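Local atomic coordinates of acetone carboxylase alpha subunit (Xanthobacter autotrophicus Py2, PDB entry 5M45), a protein that serves as a metal-binding subunit of the hydantoinase B/oxoprolinase family within an assembly of six protein chains. Residues V428-Q440 and L617-G629. Residues are numbered along the deposited sequence; the frame is centred on the assembly and turned at random.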
ATOM      1  N   VAL A 428     -44.160  -8.995   1.732  1.00 13.47           N
ATOM      2  CA  VAL A 428     -43.849  -8.083   0.631  1.00 13.51           C
ATOM      3  C   VAL A 428     -42.976  -6.901   1.137  1.00 13.44           C
ATOM      4  O   VAL A 428     -43.203  -6.379   2.235  1.00 13.54           O
ATOM      5  CB  VAL A 428     -45.147  -7.567  -0.040  1.00 13.54           C
ATOM      6  CG1 VAL A 428     -44.893  -6.386  -0.962  1.00 13.47           C
ATOM      7  CG2 VAL A 428     -45.860  -8.715  -0.756  1.00 13.75           C
ATOM      8  N   ASN A 429     -41.981  -6.510   0.326  1.00 13.40           N
ATOM      9  CA  ASN A 429     -41.143  -5.339   0.621  1.00 13.26           C
ATOM     10  C   ASN A 429     -40.640  -4.803  -0.714  1.00 13.18           C
ATOM     11  O   ASN A 429     -40.035  -5.558  -1.513  1.00 13.07           O
ATOM     12  CB  ASN A 429     -40.011  -5.748   1.555  1.00 13.23           C
ATOM     13  CG  ASN A 429     -39.176  -4.572   2.057  1.00 13.20           C
ATOM     14  OD1 ASN A 429     -38.587  -3.830   1.277  1.00 12.88           O
ATOM     15  ND2 ASN A 429     -39.082  -4.434   3.389  1.00 13.31           N
ATOM     16  N   ALA A 430     -40.931  -3.528  -0.995  1.00 12.90           N
ATOM     17  CA  ALA A 430     -40.594  -2.929  -2.282  1.00 12.74           C
ATOM     18  C   ALA A 430     -39.082  -2.776  -2.526  1.00 12.54           C
ATOM     19  O   ALA A 430     -38.687  -2.514  -3.648  1.00 12.56           O
ATOM     20  CB  ALA A 430     -41.287  -1.586  -2.421  1.00 12.75           C
ATOM     21  N   GLY A 431     -38.256  -2.917  -1.476  1.00 12.46           N
ATOM     22  CA  GLY A 431     -36.801  -2.969  -1.618  1.00 12.29           C
ATOM     23  C   GLY A 431     -36.022  -2.079  -0.657  1.00 12.27           C
ATOM     24  O   GLY A 431     -36.586  -1.284   0.100  1.00 12.37           O
ATOM     25  N   ASN A 432     -34.699  -2.237  -0.674  1.00 12.23           N
ATOM     26  CA  ASN A 432     -33.808  -1.461   0.190  1.00 12.04           C
ATOM     27  C   ASN A 432     -33.447  -0.090  -0.396  1.00 11.99           C
ATOM     28  O   ASN A 432     -33.322   0.077  -1.634  1.00 12.04           O
ATOM     29  CB  ASN A 432     -32.545  -2.262   0.569  1.00 11.90           C
ATOM     30  CG  ASN A 432     -31.697  -2.664  -0.650  1.00 11.81           C
ATOM     31  OD1 ASN A 432     -31.928  -3.708  -1.253  1.00 11.80           O
ATOM     32  ND2 ASN A 432     -30.712  -1.821  -1.009  1.00 11.66           N
ATOM     33  N   ALA A 433     -33.278   0.889   0.511  1.00 11.78           N
ATOM     34  CA  ALA A 433     -32.744   2.195   0.177  1.00 11.50           C
ATOM     35  C   ALA A 433     -31.324   2.100  -0.333  1.00 11.28           C
ATOM     36  O   ALA A 433     -30.600   1.152  -0.003  1.00 11.12           O
ATOM     37  CB  ALA A 433     -32.757   3.089   1.405  1.00 11.70           C
ATOM     38  N   ASN A 434     -30.912   3.096  -1.084  1.00 11.14           N
ATOM     39  CA  ASN A 434     -29.490   3.334  -1.296  1.00 11.10           C
ATOM     40  C   ASN A 434     -28.859   3.766   0.054  1.00 11.03           C
ATOM     41  O   ASN A 434     -29.360   4.705   0.710  1.00 11.08           O
ATOM     42  CB  ASN A 434     -29.262   4.409  -2.374  1.00 11.24           C
ATOM     43  CG  ASN A 434     -27.832   4.438  -2.876  1.00 11.25           C
ATOM     44  OD1 ASN A 434     -26.926   4.959  -2.206  1.00 11.43           O
ATOM     45  ND2 ASN A 434     -27.614   3.890  -4.066  1.00 11.31           N
ATOM     46  N   THR A 435     -27.807   3.068   0.477  1.00 10.79           N
ATOM     47  CA  THR A 435     -27.194   3.304   1.795  1.00 10.78           C
ATOM     48  C   THR A 435     -26.123   4.422   1.689  1.00 10.93           C
ATOM     49  O   THR A 435     -24.929   4.138   1.465  1.00 11.16           O
ATOM     50  CB  THR A 435     -26.589   1.998   2.365  1.00 10.58           C
ATOM     51  OG1 THR A 435     -25.471   1.573   1.567  1.00 10.30           O
ATOM     52  CG2 THR A 435     -27.610   0.941   2.437  1.00 10.60           C
ATOM     53  N   SER A 436     -26.581   5.662   1.783  1.00 10.94           N
ATOM     54  CA  SER A 436     -25.727   6.885   1.632  1.00 10.94           C
ATOM     55  C   SER A 436     -26.545   8.079   2.151  1.00 10.83           C
ATOM     56  O   SER A 436     -27.735   7.892   2.443  1.00 10.78           O
ATOM     57  CB  SER A 436     -25.319   7.059   0.162  1.00 10.93           C
ATOM     58  OG  SER A 436     -26.438   7.399  -0.679  1.00 11.12           O
ATOM     59  N   ASN A 437     -26.014   9.295   2.312  1.00 10.67           N
ATOM     60  CA  ASN A 437     -24.612   9.753   2.124  1.00 10.56           C
ATOM     61  C   ASN A 437     -23.642   9.231   3.178  1.00 10.30           C
ATOM     62  O   ASN A 437     -24.039   9.013   4.308  1.00 10.23           O
ATOM     63  CB  ASN A 437     -24.598  11.283   2.217  1.00 10.64           C
ATOM     64  CG  ASN A 437     -23.195  11.888   2.010  1.00 10.77           C
ATOM     65  OD1 ASN A 437     -22.634  11.842   0.898  1.00 10.93           O
ATOM     66  ND2 ASN A 437     -22.662  12.504   3.063  1.00 10.72           N
ATOM     67  N   TRP A 438     -22.369   9.092   2.792  1.00 10.25           N
ATOM     68  CA  TRP A 438     -21.245   8.823   3.699  1.00 10.19           C
ATOM     69  C   TRP A 438     -20.406  10.099   3.949  1.00 10.46           C
ATOM     70  O   TRP A 438     -19.628  10.553   3.068  1.00 10.63           O
ATOM     71  CB  TRP A 438     -20.361   7.699   3.125  1.00 10.08           C
ATOM     72  CG  TRP A 438     -21.051   6.387   2.982  1.00  9.78           C
ATOM     73  CD1 TRP A 438     -21.676   5.909   1.843  1.00  9.67           C
ATOM     74  CD2 TRP A 438     -21.220   5.365   3.983  1.00  9.70           C
ATOM     75  NE1 TRP A 438     -22.213   4.676   2.075  1.00  9.53           N
ATOM     76  CE2 TRP A 438     -21.980   4.317   3.381  1.00  9.63           C
ATOM     77  CE3 TRP A 438     -20.862   5.251   5.324  1.00  9.76           C
ATOM     78  CZ2 TRP A 438     -22.340   3.151   4.067  1.00  9.63           C
ATOM     79  CZ3 TRP A 438     -21.216   4.067   6.037  1.00  9.76           C
ATOM     80  CH2 TRP A 438     -21.940   3.018   5.378  1.00  9.67           C
ATOM     81  N   LEU A 439     -20.603  10.700   5.127  1.00 10.59           N
ATOM     82  CA  LEU A 439     -19.843  11.872   5.547  1.00 10.77           C
ATOM     83  C   LEU A 439     -18.393  11.437   5.823  1.00 10.88           C
ATOM     84  O   LEU A 439     -18.160  10.554   6.635  1.00 10.83           O
ATOM     85  CB  LEU A 439     -20.467  12.531   6.799  1.00 10.86           C
ATOM     86  CG  LEU A 439     -19.779  13.753   7.438  1.00 11.01           C
ATOM     87  CD1 LEU A 439     -20.760  14.641   8.172  1.00 11.12           C
ATOM     88  CD2 LEU A 439     -18.613  13.396   8.385  1.00 11.07           C
ATOM     89  N   GLN A 440     -17.454  12.047   5.116  1.00 10.99           N
ATOM     90  CA  GLN A 440     -16.021  11.647   5.190  1.00 11.26           C
ATOM     91  C   GLN A 440     -15.106  12.865   5.158  1.00 11.40           C
ATOM     92  O   GLN A 440     -15.512  13.944   4.736  1.00 11.47           O
ATOM     93  CB  GLN A 440     -15.673  10.747   4.013  1.00 11.15           C
ATOM     94  CG  GLN A 440     -16.400   9.400   4.044  1.00 11.14           C
ATOM     95  CD  GLN A 440     -16.172   8.598   2.785  1.00 11.09           C
ATOM     96  OE1 GLN A 440     -15.174   7.885   2.656  1.00 11.13           O
ATOM     97  NE2 GLN A 440     -17.082   8.738   1.823  1.00 11.11           N
ATOM     98  N   LEU A 617     -20.157  24.680   7.126  1.00 13.11           N
ATOM     99  CA  LEU A 617     -21.308  23.775   7.273  1.00 12.82           C
ATOM    100  C   LEU A 617     -21.300  22.655   6.249  1.00 12.48           C
ATOM    101  O   LEU A 617     -20.875  22.855   5.120  1.00 12.30           O
ATOM    102  CB  LEU A 617     -22.615  24.547   7.127  1.00 12.95           C
ATOM    103  CG  LEU A 617     -22.935  25.632   8.159  1.00 13.17           C
ATOM    104  CD1 LEU A 617     -24.237  26.328   7.784  1.00 13.19           C
ATOM    105  CD2 LEU A 617     -23.004  25.083   9.577  1.00 13.23           C
ATOM    106  N   TYR A 618     -21.800  21.494   6.664  1.00 12.33           N
ATOM    107  CA  TYR A 618     -21.934  20.284   5.819  1.00 12.29           C
ATOM    108  C   TYR A 618     -23.268  19.615   6.174  1.00 12.46           C
ATOM    109  O   TYR A 618     -23.526  19.353   7.365  1.00 12.36           O
ATOM    110  CB  TYR A 618     -20.743  19.340   6.119  1.00 12.11           C
ATOM    111  CG  TYR A 618     -20.625  18.027   5.325  1.00 11.89           C
ATOM    112  CD1 TYR A 618     -21.542  16.972   5.489  1.00 11.79           C
ATOM    113  CD2 TYR A 618     -19.536  17.808   4.453  1.00 11.89           C
ATOM    114  CE1 TYR A 618     -21.417  15.781   4.791  1.00 11.56           C
ATOM    115  CE2 TYR A 618     -19.411  16.616   3.750  1.00 11.78           C
ATOM    116  CZ  TYR A 618     -20.346  15.598   3.929  1.00 11.59           C
ATOM    117  OH  TYR A 618     -20.226  14.382   3.249  1.00 11.32           O
ATOM    118  N   LEU A 619     -24.116  19.356   5.152  1.00 12.61           N
ATOM    119  CA  LEU A 619     -25.393  18.613   5.350  1.00 12.72           C
ATOM    120  C   LEU A 619     -25.208  17.122   5.069  1.00 12.51           C
ATOM    121  O   LEU A 619     -24.883  16.763   3.949  1.00 12.55           O
ATOM    122  CB  LEU A 619     -26.513  19.184   4.461  1.00 12.86           C
ATOM    123  CG  LEU A 619     -27.879  18.485   4.550  1.00 12.91           C
ATOM    124  CD1 LEU A 619     -28.500  18.723   5.910  1.00 12.93           C
ATOM    125  CD2 LEU A 619     -28.846  18.958   3.458  1.00 13.18           C
ATOM    126  N   ASN A 620     -25.417  16.271   6.069  1.00 12.49           N
ATOM    127  CA  ASN A 620     -25.469  14.806   5.905  1.00 12.21           C
ATOM    128  C   ASN A 620     -26.913  14.327   5.706  1.00 12.28           C
ATOM    129  O   ASN A 620     -27.747  14.438   6.618  1.00 12.57           O
ATOM    130  CB  ASN A 620     -24.854  14.086   7.131  1.00 12.22           C
ATOM    131  CG  ASN A 620     -24.275  12.714   6.783  1.00 12.00           C
ATOM    132  OD1 ASN A 620     -23.845  12.494   5.673  1.00 12.12           O
ATOM    133  ND2 ASN A 620     -24.271  11.791   7.748  1.00 11.97           N
ATOM    134  N   TYR A 621     -27.224  13.816   4.518  1.00 12.18           N
ATOM    135  CA  TYR A 621     -28.604  13.431   4.126  1.00 12.20           C
ATOM    136  C   TYR A 621     -28.641  11.916   3.875  1.00 12.09           C
ATOM    137  O   TYR A 621     -27.974  11.404   2.948  1.00 11.84           O
ATOM    138  CB  TYR A 621     -29.031  14.281   2.879  1.00 12.26           C
ATOM    139  CG  TYR A 621     -30.174  13.767   1.976  1.00 12.29           C
ATOM    140  CD1 TYR A 621     -31.197  12.924   2.443  1.00 12.35           C
ATOM    141  CD2 TYR A 621     -30.245  14.187   0.637  1.00 12.42           C
ATOM    142  CE1 TYR A 621     -32.218  12.466   1.589  1.00 12.39           C
ATOM    143  CE2 TYR A 621     -31.279  13.744  -0.217  1.00 12.56           C
ATOM    144  CZ  TYR A 621     -32.239  12.872   0.264  1.00 12.58           C
ATOM    145  OH  TYR A 621     -33.221  12.424  -0.595  1.00 13.39           O
ATOM    146  N   MET A 622     -29.428  11.212   4.692  1.00 12.26           N
ATOM    147  CA  MET A 622     -29.642   9.758   4.549  1.00 12.35           C
ATOM    148  C   MET A 622     -30.917   9.453   3.756  1.00 12.31           C
ATOM    149  O   MET A 622     -31.971  10.056   4.002  1.00 12.33           O
ATOM    150  CB  MET A 622     -29.722   9.073   5.930  1.00 12.57           C
ATOM    151  CG  MET A 622     -28.371   8.713   6.536  1.00 12.57           C
ATOM    152  SD  MET A 622     -27.115  10.016   6.688  1.00 13.03           S
ATOM    153  CE  MET A 622     -27.924  11.119   7.839  1.00 13.19           C
ATOM    154  N   ARG A 623     -30.831   8.503   2.834  1.00 12.17           N
ATOM    155  CA  ARG A 623     -31.947   8.259   1.892  1.00 12.08           C
ATOM    156  C   ARG A 623     -33.143   7.483   2.465  1.00 11.99           C
ATOM    157  O   ARG A 623     -33.020   6.703   3.422  1.00 11.98           O
ATOM    158  CB  ARG A 623     -31.455   7.480   0.656  1.00 12.14           C
ATOM    159  CG  ARG A 623     -30.159   7.946  -0.023  1.00 12.11           C
ATOM    160  CD  ARG A 623     -30.175   9.402  -0.467  1.00 12.35           C
ATOM    161  NE  ARG A 623     -28.962   9.702  -1.264  1.00 12.31           N
ATOM    162  CZ  ARG A 623     -27.994  10.565  -0.955  1.00 12.27           C
ATOM    163  NH1 ARG A 623     -28.011  11.319   0.139  1.00 12.59           N
ATOM    164  NH2 ARG A 623     -26.978  10.708  -1.800  1.00 12.38           N
ATOM    165  N   GLY A 624     -34.286   7.699   1.835  1.00 11.85           N
ATOM    166  CA  GLY A 624     -35.497   6.944   2.089  1.00 11.75           C
ATOM    167  C   GLY A 624     -35.575   5.667   1.260  1.00 11.51           C
ATOM    168  O   GLY A 624     -34.697   5.368   0.430  1.00 11.41           O
ATOM    169  N   GLY A 625     -36.630   4.902   1.535  1.00 11.53           N
ATOM    170  CA  GLY A 625     -36.959   3.661   0.822  1.00 11.38           C
ATOM    171  C   GLY A 625     -38.188   3.802  -0.103  1.00 11.39           C
ATOM    172  O   GLY A 625     -38.934   4.766   0.029  1.00 11.29           O
ATOM    173  N   PRO A 626     -38.376   2.839  -1.026  1.00 11.23           N
ATOM    174  CA  PRO A 626     -39.447   2.868  -2.032  1.00 11.39           C
ATOM    175  C   PRO A 626     -40.878   2.579  -1.535  1.00 11.38           C
ATOM    176  O   PRO A 626     -41.088   1.895  -0.525  1.00 11.22           O
ATOM    177  CB  PRO A 626     -39.004   1.794  -3.025  1.00 11.32           C
ATOM    178  CG  PRO A 626     -38.257   0.785  -2.178  1.00 11.32           C
ATOM    179  CD  PRO A 626     -37.514   1.645  -1.167  1.00 11.20           C
ATOM    180  N   GLY A 627     -41.852   3.104  -2.274  1.00 11.55           N
ATOM    181  CA  GLY A 627     -43.277   2.970  -1.926  1.00 11.77           C
ATOM    182  C   GLY A 627     -43.955   1.728  -2.551  1.00 11.89           C
ATOM    183  O   GLY A 627     -43.350   1.035  -3.412  1.00 11.81           O
ATOM    184  N   PHE A 628     -45.200   1.467  -2.100  1.00 12.08           N
ATOM    185  CA  PHE A 628     -46.056   0.389  -2.565  1.00 12.16           C
ATOM    186  C   PHE A 628     -47.474   0.855  -2.929  1.00 12.42           C
ATOM    187  O   PHE A 628     -48.154   1.505  -2.121  1.00 12.44           O
ATOM    188  CB  PHE A 628     -46.211  -0.705  -1.477  1.00 12.22           C
ATOM    189  CG  PHE A 628     -47.055  -1.875  -1.935  1.00 12.32           C
ATOM    190  CD1 PHE A 628     -48.437  -1.845  -1.820  1.00 12.61           C
ATOM    191  CD2 PHE A 628     -46.466  -2.964  -2.527  1.00 12.31           C
ATOM    192  CE1 PHE A 628     -49.226  -2.897  -2.312  1.00 12.76           C
ATOM    193  CE2 PHE A 628     -47.258  -4.039  -3.002  1.00 12.45           C
ATOM    194  CZ  PHE A 628     -48.616  -3.995  -2.890  1.00 12.61           C
ATOM    195  N   GLY A 629     -47.944   0.439  -4.110  1.00 12.48           N
ATOM    196  CA  GLY A 629     -49.326   0.712  -4.554  1.00 12.61           C
ATOM    197  C   GLY A 629     -49.594   2.120  -5.072  1.00 12.71           C
ATOM    198  O   GLY A 629     -48.800   3.031  -4.871  1.00 12.26           O
TER
HETATM  199  O   HOH W   1     -32.987   5.216  -1.735  1.00 10.50           O
HETATM  200  O   HOH W   2     -24.059  12.042  -1.428  1.00 11.22           O
HETATM  201  O   HOH W   3     -22.853   9.186   6.853  1.00 14.33           O
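A430 lays its methyl group against the ring of P626, CB to CG 3.9 Å, near one end of an antiparallel pairing of two extended chains. The loop 428-440 leads from helix 401-422 to strand 440-442 of one antiparallel sheet; strand 617-621, between strands 520-526 and 559-563, belongs to another, so the contact joins two sheets. Small residues suit the glycine-rich half beyond strand 617-621: the CA atoms of A433 and G625 close to 4.5 Å, and A433 CB already lies 3.1 Å from G624 O. G431 takes backbone angles (phi 133°) that would push any CB into the carbonyl O of A430, and glycine has none. Farther out, V428 CG1 touches the F628 ring at CE2.

At the other end L439 packs obliquely on Y618, CD1 to CE1 3.6 Å, leaving the Y618 hydroxyl to reach N437.

Between these patches the contact turns polar around N437, which follows a cis peptide bond. N437 N donates to Y621 O over 2.9 Å, and R623 N returns a bond to S436 O over 3.2 Å. The R623 guanidinium turns one face to S436 OG, while its NH2 bonds N539 O.

With CG anti to the backbone N (chi1 -179°), the N437 amide reaches across the gap, and asparagine suits the place because both its ends are used. Its OD1 takes a bond from M537 N and another from a water that also bridges to R623 NH2. N437 ND2 lies at the edge of the Y618 ring and donates to Y618 OH, 3.1 Å away, a hydroxyl also hydrogen-bonded to F535 O. The other N-H points almost straight, at 173°, to N620 OD1, 2.9 Å from N437 ND2.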